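N-isopropylammelide isopropylaminohydrolase (Burkholderia multivorans ATCC 17616, PDB 6NBO) belongs to the amidohydrolase superfamily of metal-dependent enzymes and holds zinc ions in a TIM-like barrel. Local coordinates at residues Leu319-Ala322 / Met323-Met327; Arg140-Asp143 / Thr144-Thr147. All coordinates share one frame; numbering follows the deposited sequence.

Interaction 1: residues Leu319-Ala322 / Met323-Met327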
ATOM      1  N   LEU A 319      -8.999  -5.782   4.483  1.00 18.77           N
ATOM      2  CA  LEU A 319     -10.451  -5.640   4.413  1.00 22.14           C
ATOM      3  C   LEU A 319     -10.929  -4.626   5.441  1.00 23.64           C
ATOM      4  O   LEU A 319     -11.857  -3.852   5.179  1.00 22.51           O
ATOM      5  CB  LEU A 319     -11.147  -6.990   4.628  1.00 23.54           C
ATOM      6  CG  LEU A 319     -11.000  -8.033   3.517  1.00 23.77           C
ATOM      7  CD1 LEU A 319     -11.885  -9.261   3.789  1.00 23.02           C
ATOM      8  CD2 LEU A 319     -11.328  -7.399   2.155  1.00 23.98           C
ATOM      9  N   GLU A 320     -10.297  -4.607   6.621  1.00 24.84           N
ATOM     10  CA  GLU A 320     -10.666  -3.610   7.618  1.00 22.49           C
ATOM     11  C   GLU A 320     -10.326  -2.205   7.140  1.00 20.99           C
ATOM     12  O   GLU A 320     -11.071  -1.253   7.409  1.00 21.98           O
ATOM     13  CB  GLU A 320      -9.975  -3.901   8.949  1.00 23.59           C
ATOM     14  CG  GLU A 320     -10.401  -2.942  10.046  1.00 23.57           C
ATOM     15  CD  GLU A 320     -10.090  -3.498  11.410  1.00 29.80           C
ATOM     16  OE1 GLU A 320      -9.088  -3.068  12.010  1.00 25.59           O
ATOM     17  OE2 GLU A 320     -10.833  -4.393  11.862  1.00 26.65           O
ATOM     18  N   ARG A 321      -9.197  -2.043   6.447  1.00 22.05           N
ATOM     19  CA  ARG A 321      -8.873  -0.716   5.927  1.00 22.45           C
ATOM     20  C   ARG A 321      -9.886  -0.284   4.874  1.00 22.20           C
ATOM     21  O   ARG A 321     -10.287   0.889   4.823  1.00 23.04           O
ATOM     22  CB  ARG A 321      -7.452  -0.704   5.357  1.00 28.17           C
ATOM     23  CG  ARG A 321      -6.970   0.678   4.896  1.00 27.30           C
ATOM     24  CD  ARG A 321      -7.121   1.733   5.978  1.00 28.72           C
ATOM     25  NE  ARG A 321      -6.648   1.297   7.297  1.00 26.81           N
ATOM     26  CZ  ARG A 321      -6.530   2.109   8.345  1.00 29.71           C
ATOM     27  NH1 ARG A 321      -6.823   3.397   8.225  1.00 30.07           N
ATOM     28  NH2 ARG A 321      -6.115   1.641   9.509  1.00 29.42           N
ATOM     29  N   ALA A 322     -10.328  -1.220   4.038  1.00 23.53           N
ATOM     30  CA  ALA A 322     -11.381  -0.912   3.079  1.00 24.59           C
ATOM     31  C   ALA A 322     -12.639  -0.460   3.795  1.00 22.02           C
ATOM     32  O   ALA A 322     -13.275   0.524   3.391  1.00 24.37           O
ATOM     33  CB  ALA A 322     -11.680  -2.133   2.209  1.00 23.57           C
ATOM     34  N   MET A 323     -13.007  -1.165   4.870  1.00 21.09           N
ATOM     35  CA  MET A 323     -14.155  -0.753   5.667  1.00 24.13           C
ATOM     36  C   MET A 323     -13.976   0.662   6.203  1.00 23.11           C
ATOM     37  O   MET A 323     -14.921   1.460   6.195  1.00 22.36           O
ATOM     38  CB  MET A 323     -14.370  -1.725   6.832  1.00 21.63           C
ATOM     39  CG  MET A 323     -15.652  -1.451   7.621  1.00 24.95           C
ATOM     40  SD  MET A 323     -15.687  -2.342   9.181  1.00 28.12           S
ATOM     41  CE  MET A 323     -14.473  -1.410  10.125  1.00 29.33           C
ATOM     42  N   LEU A 324     -12.777   0.996   6.685  1.00 21.85           N
ATOM     43  CA  LEU A 324     -12.591   2.324   7.270  1.00 24.23           C
ATOM     44  C   LEU A 324     -12.625   3.411   6.198  1.00 24.77           C
ATOM     45  O   LEU A 324     -13.147   4.510   6.429  1.00 23.13           O
ATOM     46  CB  LEU A 324     -11.281   2.374   8.046  1.00 24.52           C
ATOM     47  CG  LEU A 324     -11.221   1.517   9.309  1.00 23.47           C
ATOM     48  CD1 LEU A 324      -9.797   1.519   9.850  1.00 25.53           C
ATOM     49  CD2 LEU A 324     -12.185   2.058  10.360  1.00 23.12           C
ATOM     50  N   ILE A 325     -12.079   3.116   5.019  1.00 20.53           N
ATOM     51  CA  ILE A 325     -12.186   4.047   3.892  1.00 23.43           C
ATOM     52  C   ILE A 325     -13.655   4.288   3.544  1.00 24.53           C
ATOM     53  O   ILE A 325     -14.096   5.433   3.362  1.00 23.66           O
ATOM     54  CB  ILE A 325     -11.384   3.506   2.691  1.00 20.23           C
ATOM     55  CG1 ILE A 325      -9.879   3.568   2.996  1.00 23.24           C
ATOM     56  CG2 ILE A 325     -11.703   4.283   1.412  1.00 23.00           C
ATOM     57  CD1 ILE A 325      -9.002   2.842   1.983  1.00 25.85           C
ATOM     58  N   ALA A 326     -14.433   3.207   3.452  1.00 22.33           N
ATOM     59  CA  ALA A 326     -15.855   3.322   3.151  1.00 25.77           C
ATOM     60  C   ALA A 326     -16.571   4.173   4.194  1.00 25.22           C
ATOM     61  O   ALA A 326     -17.344   5.081   3.855  1.00 24.90           O
ATOM     62  CB  ALA A 326     -16.473   1.921   3.060  1.00 22.71           C
ATOM     63  N   MET A 327     -16.308   3.911   5.476  1.00 26.79           N
ATOM     64  CA  MET A 327     -16.921   4.708   6.538  1.00 23.23           C
ATOM     65  C   MET A 327     -16.529   6.171   6.423  1.00 24.69           C
ATOM     66  O   MET A 327     -17.377   7.066   6.527  1.00 27.00           O
ATOM     67  CB  MET A 327     -16.503   4.165   7.914  1.00 23.06           C
ATOM     68  CG  MET A 327     -17.056   2.801   8.255  1.00 25.97           C
ATOM     69  SD  MET A 327     -16.306   2.202   9.805  1.00 31.89           S
ATOM     70  CE  MET A 327     -17.613   1.155  10.420  1.00 34.63           C
TER

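Interaction 2: residues Arg140-Asp143 / Thr144-Thr147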
ATOM      1  N   ARG A 140      17.327  -3.514   7.246  1.00 31.65           N
ATOM      2  CA  ARG A 140      16.470  -4.451   7.974  1.00 30.76           C
ATOM      3  C   ARG A 140      15.235  -4.832   7.163  1.00 35.67           C
ATOM      4  O   ARG A 140      14.838  -6.003   7.137  1.00 31.49           O
ATOM      5  CB  ARG A 140      16.061  -3.863   9.327  1.00 31.80           C
ATOM      6  CG  ARG A 140      17.231  -3.538  10.274  1.00 44.35           C
ATOM      7  CD  ARG A 140      17.998  -4.778  10.738  1.00 63.44           C
ATOM      8  NE  ARG A 140      18.841  -5.365   9.697  1.00 76.65           N
ATOM      9  CZ  ARG A 140      20.096  -5.004   9.441  1.00 80.73           C
ATOM     10  NH1 ARG A 140      20.768  -5.606   8.464  1.00 74.93           N
ATOM     11  NH2 ARG A 140      20.679  -4.046  10.153  1.00 81.30           N
ATOM     12  N   VAL A 141      14.609  -3.858   6.501  1.00 26.56           N
ATOM     13  CA  VAL A 141      13.447  -4.181   5.677  1.00 23.43           C
ATOM     14  C   VAL A 141      13.862  -4.975   4.445  1.00 23.97           C
ATOM     15  O   VAL A 141      13.129  -5.872   4.005  1.00 26.54           O
ATOM     16  CB  VAL A 141      12.689  -2.891   5.307  1.00 26.64           C
ATOM     17  CG1 VAL A 141      11.520  -3.204   4.366  1.00 27.33           C
ATOM     18  CG2 VAL A 141      12.182  -2.216   6.583  1.00 31.27           C
ATOM     19  N   LEU A 142      15.044  -4.692   3.876  1.00 25.45           N
ATOM     20  CA  LEU A 142      15.527  -5.517   2.764  1.00 26.94           C
ATOM     21  C   LEU A 142      15.726  -6.967   3.189  1.00 27.41           C
ATOM     22  O   LEU A 142      15.451  -7.890   2.410  1.00 31.10           O
ATOM     23  CB  LEU A 142      16.827  -4.949   2.189  1.00 28.13           C
ATOM     24  CG  LEU A 142      16.723  -3.625   1.430  1.00 31.01           C
ATOM     25  CD1 LEU A 142      18.106  -3.061   1.186  1.00 30.57           C
ATOM     26  CD2 LEU A 142      15.972  -3.782   0.107  1.00 29.56           C
ATOM     27  N   ASP A 143      16.234  -7.194   4.411  1.00 31.80           N
ATOM     28  CA  ASP A 143      16.326  -8.556   4.938  1.00 33.49           C
ATOM     29  C   ASP A 143      14.952  -9.204   4.990  1.00 30.65           C
ATOM     30  O   ASP A 143      14.775 -10.361   4.587  1.00 31.76           O
ATOM     31  CB  ASP A 143      16.930  -8.565   6.348  1.00 32.98           C
ATOM     32  CG  ASP A 143      18.405  -8.202   6.381  1.00 42.26           C
ATOM     33  OD1 ASP A 143      19.079  -8.255   5.333  1.00 41.02           O
ATOM     34  OD2 ASP A 143      18.888  -7.875   7.486  1.00 39.70           O
ATOM     35  N   THR A 144      13.972  -8.480   5.539  1.00 28.30           N
ATOM     36  CA  THR A 144      12.613  -9.002   5.607  1.00 27.21           C
ATOM     37  C   THR A 144      12.087  -9.340   4.219  1.00 30.00           C
ATOM     38  O   THR A 144      11.492 -10.407   4.016  1.00 29.30           O
ATOM     39  CB  THR A 144      11.700  -7.988   6.295  1.00 31.25           C
ATOM     40  OG1 THR A 144      11.965  -7.990   7.700  1.00 28.18           O
ATOM     41  CG2 THR A 144      10.231  -8.336   6.059  1.00 30.19           C
ATOM     42  N   ARG A 145      12.311  -8.452   3.245  1.00 24.71           N
ATOM     43  CA  ARG A 145      11.853  -8.709   1.880  1.00 24.91           C
ATOM     44  C   ARG A 145      12.483  -9.980   1.306  1.00 26.20           C
ATOM     45  O   ARG A 145      11.797 -10.785   0.667  1.00 29.75           O
ATOM     46  CB  ARG A 145      12.160  -7.506   0.996  1.00 25.40           C
ATOM     47  CG  ARG A 145      11.827  -7.705  -0.476  1.00 28.93           C
ATOM     48  CD  ARG A 145      11.755  -6.367  -1.205  1.00 29.39           C
ATOM     49  NE  ARG A 145      13.052  -5.869  -1.673  1.00 29.50           N
ATOM     50  CZ  ARG A 145      13.188  -4.721  -2.335  1.00 30.34           C
ATOM     51  NH1 ARG A 145      12.110  -3.990  -2.571  1.00 24.78           N
ATOM     52  NH2 ARG A 145      14.381  -4.299  -2.756  1.00 28.39           N
ATOM     53  N   GLU A 146      13.785 -10.181   1.527  1.00 26.79           N
ATOM     54  CA  GLU A 146      14.430 -11.390   1.032  1.00 29.51           C
ATOM     55  C   GLU A 146      13.864 -12.643   1.699  1.00 31.36           C
ATOM     56  O   GLU A 146      13.642 -13.663   1.035  1.00 28.87           O
ATOM     57  CB  GLU A 146      15.943 -11.303   1.241  1.00 34.66           C
ATOM     58  CG  GLU A 146      16.697 -12.506   0.688  1.00 43.42           C
ATOM     59  CD  GLU A 146      16.523 -12.671  -0.818  1.00 63.10           C
ATOM     60  OE1 GLU A 146      16.292 -11.656  -1.513  1.00 64.35           O
ATOM     61  OE2 GLU A 146      16.614 -13.821  -1.305  1.00 68.59           O
ATOM     62  N   THR A 147      13.633 -12.591   3.016  1.00 27.00           N
ATOM     63  CA  THR A 147      13.032 -13.732   3.711  1.00 31.83           C
ATOM     64  C   THR A 147      11.672 -14.101   3.128  1.00 29.52           C
ATOM     65  O   THR A 147      11.319 -15.290   3.065  1.00 30.91           O
ATOM     66  CB  THR A 147      12.902 -13.425   5.208  1.00 36.39           C
ATOM     67  OG1 THR A 147      14.209 -13.310   5.780  1.00 32.38           O
ATOM     68  CG2 THR A 147      12.141 -14.531   5.947  1.00 35.65           C
TER
HETATM   69  O   HOH W   1      15.290  -7.522  -0.550  1.00 34.17           O

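Interaction 1: residues Leu319-Ala322 / Met323-Met327
Arg-321 and Leu-324 meet one turn apart on helix 318-328 of the amidohydrolase barrel domain, the leucine methyl CD1 lying over the centre of one face of the guanidinium, 3.6 Å from Leu-324 CD1 to Arg-321 CZ. The arginine reaches this place by folding: CG leaves anti to the backbone N (chi1 -175°), and bends at chi2 and chi3 bring the guanidinium round to Leu-324. Its flat end thus presents a face to the methyl, while NH1 and NH2 make weak hydrogen bonds to Thr-279 O and Asn-303 OD1, which probably help to hold the plane. The arginine is buried, with its side chain about 10 Å from a bound zinc ion. Leu-324 is turned the other way at its first torsion, CG beside its own N, and CG packs 3.4 Å from Glu-320 O. Glu-320, extended, sends OE2 to a salt bridge with Arg-382, whose side chain also touches Met-323. Ile-325 crosses Arg-321 at about a right angle, its CD1 4.2 Å from Arg-321 CG. The i to i+4 backbone bonds run regularly, and Ile-325 CG1 sits 3.3 Å from Arg-321 O, the oxygen that accepts the hydrogen bond from Ile-325 N.

Interaction 2: residues Arg140-Asp143 / Thr144-Thr147
Leu-142 and Arg-145 lie side by side on helix 136-147 and point the same way, the leucine methyl CD2 coming 3.3 Å from Arg-145 NH2. The approach to the guanidinium is oblique. Arg-145 starts with CG anti to its N, continues extended through chi2 and turns only at chi3 (85°), which carries its planar end past the leucine branch. A water lies at the edge of that end, in its plane: it accepts from Arg-145 NE at 3.0 Å and donates to Leu-142 O at 3.0 Å, tying the arginine back to the preceding turn. Leu-142 O is thereby gripped twice, since Glu-146 N also bonds to it. The outer nitrogens of Arg-145 are held elsewhere, NH1 by a salt bridge to Asp-183 and a hydrogen bond to Ile-154 O, NH2 by Gly-181 O. With NE on the water, all three nitrogens have partners, so the group has little room to rotate.

On another side of the helix, Arg-140 folds back toward Asp-143. Its NH1 forms a salt bridge with Asp-143 OD2 at 3.1 Å; the oxygen lies in the guanidinium plane but is met 31° out of the carboxylate plane, on the syn side, and NE adds a weak bond to it. Thr-144 OG1 faces helix 104-117, where it hydrogen-bonds Ser-108 OG, and Thr-147 touches Leu-109 and Arg-113 of the same helix. Val-141, Leu-142 and Arg-145 all touch Ile-156 of strand 153-159. One flank against a neighbouring helix and another against a strand is the placing of an outer helix in a beta-alpha-beta unit, here strand 120-128, helix 136-147 and strand 153-159 of the TIM-like barrel.

In the fold
From the N terminus the chain first builds the small sheet of strands 11-17, 25-30, 33-38 and 48-51, then enters the barrel at strand 56-66. Interaction 2 comes first, on helix 136-147 between strands 120-128 and 153-159. The chain then passes through the parallel strands as far as 299-301 before reaching interaction 1 on helix 318-328. The two are in series, neither nesting nor crossing, and each closes no more than turns of its own helix. Interactions 1 and 2 lie on opposite sides of the chain's centre, their centres about 28 Å apart. Interaction 2 sits against strand 153-159 and helix 104-117; interaction 1 adjoins helix 334-342 and the loops holding Thr-279 and Arg-382.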